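Local coordinates for putative uncharacterized protein PH0355 (Pyrococcus horikoshii, PDB 2Z0T) that is of unknown function but carries an ASCH domain of the PUA clan and probably binds RNA, at residues Lys21-Arg32 and Arg94-Ile105. Sequence-based numbering, arbitrary orientation.
Sequences KIEGRLYDEKRR and REKKYGVVAIEI
Tyr98, ending helix 92-98, lies between Asp28 and Lys97: Asp28 CB sits over the centre of one ring face in a CH-pi contact, 4.1 Å from the centroid, while Lys97 CD lies over the rim of the opposite face. The Tyr98 hydroxyl donates to Glu29 OE2 at 2.8 Å, reaching the syn side of a carboxylate turned 54° from the ring. One aromatic at a helix end can in this way hold a turn by face, edge and hydroxyl together. At the ring edge, nearly perpendicular, stands the Arg32 guanidinium, carried to the helix end by a chain extended from CG to NE (chi2 176°); NH2 meets a lone pair of Tyr98 O at 3.2 Å and NE binds Tyr27 O. A leucine in place of Tyr98 would probably leave Glu29 OE2 without its hydroxyl donor and Asp28 CB without a ring face. Leu26 presses CD1 onto a face of the Arg94 guanidinium, 3.3 Å from NE, and a water joins Arg94 NH2 to Asp28 OD2. Gly99, with positive phi, turns the chain from helix into strand, and its O receives Tyr27 N. Beyond it, strands 22-26 and 100-107 pair antiparallel; Ile22 CG2 meets Ala102 CB on the face covered by helix 60-67, whereas Arg25 and Val101 share the other. Strand 22-26 is outermost in the mixed sheet; strand 47-57 flanks 100-107 on its other side.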
ATOM      1  N   LYS A  21       0.707   6.850  -5.249  1.00 14.63           N
ATOM      2  CA  LYS A  21      -0.697   7.126  -4.971  1.00 16.15           C
ATOM      3  C   LYS A  21      -1.432   5.927  -4.393  1.00 14.14           C
ATOM      4  O   LYS A  21      -2.604   6.026  -4.026  1.00 14.46           O
ATOM      5  CB  LYS A  21      -1.401   7.571  -6.256  1.00 20.33           C
ATOM      6  CG  LYS A  21      -0.774   8.789  -6.926  1.00 24.02           C
ATOM      7  CD  LYS A  21      -1.504   9.157  -8.213  1.00 29.59           C
ATOM      8  CE  LYS A  21      -2.954   9.549  -7.941  1.00 32.85           C
ATOM      9  NZ  LYS A  21      -3.055  10.711  -7.013  1.00 36.02           N
ATOM     10  N   ILE A  22      -0.734   4.799  -4.317  1.00 12.44           N
ATOM     11  CA  ILE A  22      -1.305   3.559  -3.815  1.00 12.66           C
ATOM     12  C   ILE A  22      -0.399   2.931  -2.765  1.00 12.63           C
ATOM     13  O   ILE A  22       0.822   2.924  -2.919  1.00 13.50           O
ATOM     14  CB  ILE A  22      -1.460   2.523  -4.958  1.00 13.03           C
ATOM     15  CG1 ILE A  22      -2.312   3.105  -6.090  1.00 15.24           C
ATOM     16  CG2 ILE A  22      -2.056   1.225  -4.416  1.00 17.63           C
ATOM     17  CD1 ILE A  22      -3.738   3.445  -5.686  1.00 12.27           C
ATOM     18  N   GLU A  23      -0.996   2.409  -1.698  1.00 12.81           N
ATOM     19  CA  GLU A  23      -0.221   1.725  -0.674  1.00 13.13           C
ATOM     20  C   GLU A  23      -0.686   0.276  -0.687  1.00 13.97           C
ATOM     21  O   GLU A  23      -1.859  -0.011  -0.447  1.00 14.90           O
ATOM     22  CB  GLU A  23      -0.452   2.324   0.714  1.00 17.06           C
ATOM     23  CG  GLU A  23       0.162   1.496   1.858  1.00 17.75           C
ATOM     24  CD  GLU A  23       1.675   1.314   1.743  1.00 19.64           C
ATOM     25  OE1 GLU A  23       2.283   1.863   0.800  1.00 20.31           O
ATOM     26  OE2 GLU A  23       2.260   0.620   2.603  1.00 17.18           O
ATOM     27  N   GLY A  24       0.238  -0.628  -0.991  1.00 14.82           N
ATOM     28  CA  GLY A  24      -0.094  -2.040  -1.026  1.00 13.71           C
ATOM     29  C   GLY A  24       0.208  -2.679   0.313  1.00 13.33           C
ATOM     30  O   GLY A  24       1.246  -2.406   0.913  1.00 13.92           O
ATOM     31  N   ARG A  25      -0.703  -3.529   0.775  1.00 12.58           N
ATOM     32  CA  ARG A  25      -0.569  -4.216   2.054  1.00 13.54           C
ATOM     33  C   ARG A  25      -1.221  -5.585   1.956  1.00 15.01           C
ATOM     34  O   ARG A  25      -1.934  -5.875   0.995  1.00 12.35           O
ATOM     35  CB  ARG A  25      -1.306  -3.437   3.149  1.00 16.58           C
ATOM     36  CG  ARG A  25      -0.734  -2.080   3.459  1.00 16.49           C
ATOM     37  CD  ARG A  25       0.359  -2.179   4.495  1.00 17.22           C
ATOM     38  NE  ARG A  25       1.142  -0.952   4.524  1.00 17.19           N
ATOM     39  CZ  ARG A  25       1.810  -0.515   5.583  1.00 19.82           C
ATOM     40  NH1 ARG A  25       1.791  -1.203   6.718  1.00 17.01           N
ATOM     41  NH2 ARG A  25       2.495   0.616   5.499  1.00 19.72           N
ATOM     42  N   LEU A  26      -0.973  -6.429   2.951  1.00 14.55           N
ATOM     43  CA  LEU A  26      -1.628  -7.725   2.990  1.00 17.05           C
ATOM     44  C   LEU A  26      -3.042  -7.363   3.414  1.00 17.66           C
ATOM     45  O   LEU A  26      -3.229  -6.487   4.262  1.00 17.19           O
ATOM     46  CB  LEU A  26      -1.013  -8.630   4.059  1.00 16.70           C
ATOM     47  CG  LEU A  26       0.255  -9.401   3.701  1.00 18.46           C
ATOM     48  CD1 LEU A  26       0.774 -10.123   4.937  1.00 21.77           C
ATOM     49  CD2 LEU A  26      -0.053 -10.392   2.587  1.00 19.34           C
ATOM     50  N   TYR A  27      -4.034  -8.013   2.821  1.00 14.93           N
ATOM     51  CA  TYR A  27      -5.422  -7.753   3.176  1.00 16.84           C
ATOM     52  C   TYR A  27      -5.679  -8.586   4.431  1.00 16.02           C
ATOM     53  O   TYR A  27      -6.493  -9.507   4.426  1.00 13.17           O
ATOM     54  CB  TYR A  27      -6.333  -8.189   2.022  1.00 16.18           C
ATOM     55  CG  TYR A  27      -7.803  -7.878   2.199  1.00 17.51           C
ATOM     56  CD1 TYR A  27      -8.232  -6.612   2.608  1.00 15.93           C
ATOM     57  CD2 TYR A  27      -8.773  -8.836   1.903  1.00 16.74           C
ATOM     58  CE1 TYR A  27      -9.592  -6.311   2.713  1.00 14.01           C
ATOM     59  CE2 TYR A  27     -10.133  -8.545   2.003  1.00 16.22           C
ATOM     60  CZ  TYR A  27     -10.533  -7.281   2.408  1.00 16.68           C
ATOM     61  OH  TYR A  27     -11.873  -6.993   2.504  1.00 16.20           O
ATOM     62  N   ASP A  28      -4.958  -8.255   5.500  1.00 17.69           N
ATOM     63  CA  ASP A  28      -5.069  -8.974   6.764  1.00 16.63           C
ATOM     64  C   ASP A  28      -6.164  -8.433   7.678  1.00 19.48           C
ATOM     65  O   ASP A  28      -6.928  -7.546   7.298  1.00 17.48           O
ATOM     66  CB  ASP A  28      -3.723  -8.963   7.499  1.00 19.23           C
ATOM     67  CG  ASP A  28      -3.132  -7.572   7.620  1.00 22.39           C
ATOM     68  OD1 ASP A  28      -3.905  -6.605   7.773  1.00 20.81           O
ATOM     69  OD2 ASP A  28      -1.890  -7.445   7.572  1.00 24.56           O
ATOM     70  N   GLU A  29      -6.239  -8.976   8.890  1.00 18.48           N
ATOM     71  CA  GLU A  29      -7.261  -8.560   9.845  1.00 20.31           C
ATOM     72  C   GLU A  29      -7.297  -7.050  10.080  1.00 21.09           C
ATOM     73  O   GLU A  29      -8.372  -6.443  10.129  1.00 22.06           O
ATOM     74  CB  GLU A  29      -7.063  -9.288  11.180  1.00 20.49           C
ATOM     75  CG  GLU A  29      -7.112 -10.810  11.064  1.00 26.75           C
ATOM     76  CD  GLU A  29      -5.752 -11.436  10.784  1.00 31.87           C
ATOM     77  OE1 GLU A  29      -4.869 -10.754  10.219  1.00 30.02           O
ATOM     78  OE2 GLU A  29      -5.572 -12.627  11.123  1.00 34.90           O
ATOM     79  N   LYS A  30      -6.124  -6.445  10.215  1.00 20.89           N
ATOM     80  CA  LYS A  30      -6.037  -5.010  10.453  1.00 21.28           C
ATOM     81  C   LYS A  30      -6.533  -4.202   9.260  1.00 20.82           C
ATOM     82  O   LYS A  30      -7.270  -3.232   9.417  1.00 22.31           O
ATOM     83  CB  LYS A  30      -4.590  -4.626  10.773  1.00 25.67           C
ATOM     84  CG  LYS A  30      -4.369  -3.143  11.008  1.00 33.37           C
ATOM     85  CD  LYS A  30      -2.925  -2.871  11.402  1.00 37.21           C
ATOM     86  CE  LYS A  30      -2.694  -1.400  11.711  1.00 38.79           C
ATOM     87  NZ  LYS A  30      -1.304  -1.170  12.188  1.00 39.30           N
ATOM     88  N   ARG A  31      -6.134  -4.611   8.063  1.00 19.04           N
ATOM     89  CA  ARG A  31      -6.531  -3.903   6.851  1.00 17.44           C
ATOM     90  C   ARG A  31      -7.990  -4.135   6.445  1.00 16.20           C
ATOM     91  O   ARG A  31      -8.572  -3.321   5.731  1.00 18.76           O
ATOM     92  CB  ARG A  31      -5.601  -4.301   5.699  1.00 19.08           C
ATOM     93  CG  ARG A  31      -4.530  -3.268   5.345  1.00 19.69           C
ATOM     94  CD  ARG A  31      -3.687  -2.824   6.538  1.00 18.67           C
ATOM     95  NE  ARG A  31      -2.963  -3.920   7.178  1.00 22.50           N
ATOM     96  CZ  ARG A  31      -1.928  -3.751   7.996  1.00 22.30           C
ATOM     97  NH1 ARG A  31      -1.489  -2.530   8.275  1.00 23.25           N
ATOM     98  NH2 ARG A  31      -1.331  -4.800   8.544  1.00 22.11           N
ATOM     99  N   ARG A  32      -8.579  -5.234   6.910  1.00 15.19           N
ATOM    100  CA  ARG A  32      -9.960  -5.573   6.565  1.00 14.85           C
ATOM    101  C   ARG A  32     -11.034  -4.705   7.216  1.00 16.85           C
ATOM    102  O   ARG A  32     -12.224  -4.986   7.095  1.00 20.77           O
ATOM    103  CB  ARG A  32     -10.223  -7.050   6.883  1.00 13.61           C
ATOM    104  CG  ARG A  32      -9.455  -7.984   5.961  1.00 14.36           C
ATOM    105  CD  ARG A  32      -9.627  -9.449   6.308  1.00 15.29           C
ATOM    106  NE  ARG A  32      -8.960 -10.289   5.317  1.00 21.16           N
ATOM    107  CZ  ARG A  32      -9.068 -11.612   5.254  1.00 27.01           C
ATOM    108  NH1 ARG A  32      -9.820 -12.264   6.132  1.00 28.30           N
ATOM    109  NH2 ARG A  32      -8.434 -12.281   4.300  1.00 29.86           N
ATOM    110  N   ARG A  94       1.260 -15.956   3.963  1.00 20.60           N
ATOM    111  CA  ARG A  94       0.347 -14.893   4.376  1.00 19.22           C
ATOM    112  C   ARG A  94      -0.367 -14.302   3.164  1.00 17.45           C
ATOM    113  O   ARG A  94      -1.558 -13.996   3.225  1.00 17.23           O
ATOM    114  CB  ARG A  94       1.111 -13.794   5.124  1.00 21.81           C
ATOM    115  CG  ARG A  94       1.537 -14.187   6.532  1.00 25.86           C
ATOM    116  CD  ARG A  94       2.627 -13.263   7.065  1.00 29.39           C
ATOM    117  NE  ARG A  94       2.158 -11.909   7.333  1.00 32.68           N
ATOM    118  CZ  ARG A  94       2.961 -10.871   7.553  1.00 32.63           C
ATOM    119  NH1 ARG A  94       4.279 -11.030   7.527  1.00 33.08           N
ATOM    120  NH2 ARG A  94       2.448  -9.675   7.814  1.00 31.29           N
ATOM    121  N   GLU A  95       0.365 -14.144   2.065  1.00 16.18           N
ATOM    122  CA  GLU A  95      -0.198 -13.596   0.836  1.00 18.51           C
ATOM    123  C   GLU A  95      -1.349 -14.481   0.357  1.00 18.52           C
ATOM    124  O   GLU A  95      -2.423 -13.992   0.014  1.00 18.63           O
ATOM    125  CB  GLU A  95       0.884 -13.511  -0.248  1.00 18.33           C
ATOM    126  CG  GLU A  95       0.413 -12.902  -1.563  1.00 16.40           C
ATOM    127  CD  GLU A  95       1.511 -12.827  -2.604  1.00 20.15           C
ATOM    128  OE1 GLU A  95       2.646 -13.261  -2.307  1.00 24.94           O
ATOM    129  OE2 GLU A  95       1.241 -12.335  -3.723  1.00 18.41           O
ATOM    130  N   LYS A  96      -1.119 -15.789   0.343  1.00 18.35           N
ATOM    131  CA  LYS A  96      -2.139 -16.740  -0.086  1.00 18.57           C
ATOM    132  C   LYS A  96      -3.322 -16.795   0.881  1.00 17.41           C
ATOM    133  O   LYS A  96      -4.470 -16.958   0.466  1.00 19.01           O
ATOM    134  CB  LYS A  96      -1.523 -18.138  -0.230  1.00 21.95           C
ATOM    135  CG  LYS A  96      -0.712 -18.348  -1.508  1.00 30.34           C
ATOM    136  CD  LYS A  96       0.376 -17.295  -1.676  1.00 33.98           C
ATOM    137  CE  LYS A  96       1.255 -17.565  -2.888  1.00 37.73           C
ATOM    138  NZ  LYS A  96       2.298 -16.510  -3.058  1.00 33.80           N
ATOM    139  N   LYS A  97      -3.039 -16.650   2.171  1.00 16.97           N
ATOM    140  CA  LYS A  97      -4.074 -16.700   3.198  1.00 17.64           C
ATOM    141  C   LYS A  97      -5.003 -15.485   3.259  1.00 16.57           C
ATOM    142  O   LYS A  97      -6.217 -15.629   3.438  1.00 15.20           O
ATOM    143  CB  LYS A  97      -3.425 -16.886   4.574  1.00 20.78           C
ATOM    144  CG  LYS A  97      -4.411 -16.868   5.731  1.00 23.64           C
ATOM    145  CD  LYS A  97      -3.694 -16.908   7.069  1.00 30.00           C
ATOM    146  CE  LYS A  97      -4.677 -16.892   8.226  1.00 32.28           C
ATOM    147  NZ  LYS A  97      -3.970 -16.884   9.541  1.00 35.34           N
ATOM    148  N   TYR A  98      -4.436 -14.295   3.104  1.00 16.19           N
ATOM    149  CA  TYR A  98      -5.211 -13.056   3.202  1.00 15.18           C
ATOM    150  C   TYR A  98      -5.541 -12.319   1.913  1.00 16.56           C
ATOM    151  O   TYR A  98      -6.558 -11.629   1.833  1.00 16.02           O
ATOM    152  CB  TYR A  98      -4.479 -12.069   4.114  1.00 18.21           C
ATOM    153  CG  TYR A  98      -4.283 -12.543   5.530  1.00 21.12           C
ATOM    154  CD1 TYR A  98      -5.366 -12.681   6.396  1.00 24.33           C
ATOM    155  CD2 TYR A  98      -3.009 -12.847   6.011  1.00 26.22           C
ATOM    156  CE1 TYR A  98      -5.187 -13.110   7.709  1.00 29.08           C
ATOM    157  CE2 TYR A  98      -2.819 -13.278   7.323  1.00 27.59           C
ATOM    158  CZ  TYR A  98      -3.911 -13.407   8.164  1.00 29.31           C
ATOM    159  OH  TYR A  98      -3.728 -13.831   9.460  1.00 35.13           O
ATOM    160  N   GLY A  99      -4.687 -12.448   0.908  1.00 14.91           N
ATOM    161  CA  GLY A  99      -4.917 -11.708  -0.317  1.00 15.29           C
ATOM    162  C   GLY A  99      -4.174 -10.392  -0.144  1.00 14.47           C
ATOM    163  O   GLY A  99      -3.553 -10.169   0.898  1.00 13.84           O
ATOM    164  N   VAL A 100      -4.249  -9.513  -1.139  1.00 13.27           N
ATOM    165  CA  VAL A 100      -3.536  -8.240  -1.096  1.00 13.51           C
ATOM    166  C   VAL A 100      -4.473  -7.069  -1.351  1.00 12.88           C
ATOM    167  O   VAL A 100      -5.373  -7.156  -2.184  1.00 15.43           O
ATOM    168  CB  VAL A 100      -2.416  -8.224  -2.158  1.00 14.18           C
ATOM    169  CG1 VAL A 100      -1.729  -6.869  -2.189  1.00 22.30           C
ATOM    170  CG2 VAL A 100      -1.413  -9.330  -1.856  1.00 13.79           C
ATOM    171  N   VAL A 101      -4.253  -5.966  -0.643  1.00 12.32           N
ATOM    172  CA  VAL A 101      -5.108  -4.804  -0.822  1.00 10.84           C
ATOM    173  C   VAL A 101      -4.353  -3.576  -1.322  1.00 13.15           C
ATOM    174  O   VAL A 101      -3.236  -3.288  -0.882  1.00 11.40           O
ATOM    175  CB  VAL A 101      -5.850  -4.452   0.496  1.00 11.21           C
ATOM    176  CG1 VAL A 101      -4.851  -4.137   1.596  1.00 14.42           C
ATOM    177  CG2 VAL A 101      -6.791  -3.270   0.270  1.00 14.40           C
ATOM    178  N   ALA A 102      -4.960  -2.880  -2.279  1.00 10.01           N
ATOM    179  CA  ALA A 102      -4.393  -1.657  -2.823  1.00  9.89           C
ATOM    180  C   ALA A 102      -5.211  -0.530  -2.195  1.00 10.90           C
ATOM    181  O   ALA A 102      -6.407  -0.406  -2.452  1.00 12.10           O
ATOM    182  CB  ALA A 102      -4.534  -1.626  -4.342  1.00 11.81           C
ATOM    183  N   ILE A 103      -4.571   0.271  -1.354  1.00 10.33           N
ATOM    184  CA  ILE A 103      -5.255   1.378  -0.693  1.00 11.19           C
ATOM    185  C   ILE A 103      -4.956   2.668  -1.452  1.00 10.84           C
ATOM    186  O   ILE A 103      -3.816   3.128  -1.471  1.00 11.54           O
ATOM    187  CB  ILE A 103      -4.770   1.526   0.770  1.00 12.07           C
ATOM    188  CG1 ILE A 103      -4.873   0.176   1.489  1.00 12.76           C
ATOM    189  CG2 ILE A 103      -5.591   2.581   1.491  1.00 11.89           C
ATOM    190  CD1 ILE A 103      -4.277   0.179   2.879  1.00 13.92           C
ATOM    191  N   GLU A 104      -5.975   3.240  -2.090  1.00 11.11           N
ATOM    192  CA  GLU A 104      -5.800   4.481  -2.840  1.00 12.65           C
ATOM    193  C   GLU A 104      -5.720   5.595  -1.808  1.00 10.53           C
ATOM    194  O   GLU A 104      -6.651   5.788  -1.029  1.00 10.91           O
ATOM    195  CB  GLU A 104      -6.983   4.722  -3.779  1.00 14.33           C
ATOM    196  CG  GLU A 104      -6.749   5.852  -4.778  1.00 16.32           C
ATOM    197  CD  GLU A 104      -7.973   6.141  -5.626  1.00 24.56           C
ATOM    198  OE1 GLU A 104      -8.688   5.180  -5.976  1.00 24.96           O
ATOM    199  OE2 GLU A 104      -8.215   7.326  -5.951  1.00 20.73           O
ATOM    200  N   ILE A 105      -4.609   6.323  -1.807  1.00 11.82           N
ATOM    201  CA  ILE A 105      -4.400   7.374  -0.817  1.00 13.65           C
ATOM    202  C   ILE A 105      -4.093   8.765  -1.360  1.00 13.64           C
ATOM    203  O   ILE A 105      -3.597   8.924  -2.480  1.00 15.67           O
ATOM    204  CB  ILE A 105      -3.266   6.969   0.143  1.00 13.89           C
ATOM    205  CG1 ILE A 105      -1.997   6.664  -0.661  1.00 14.96           C
ATOM    206  CG2 ILE A 105      -3.683   5.742   0.946  1.00 13.04           C
ATOM    207  CD1 ILE A 105      -0.792   6.313   0.184  1.00 20.26           C
TER
HETATM  208  O   HOH W   1      -4.427   8.436  -5.375  1.00 23.42           O
HETATM  209  O   HOH W   2      -1.798  11.230  -4.289  1.00 41.70           O
HETATM  210  O   HOH W   3      -0.053  -9.184   8.835  1.00 28.79           O
HETATM  211  O   HOH W   4      -8.735 -14.890   4.182  1.00 38.66           O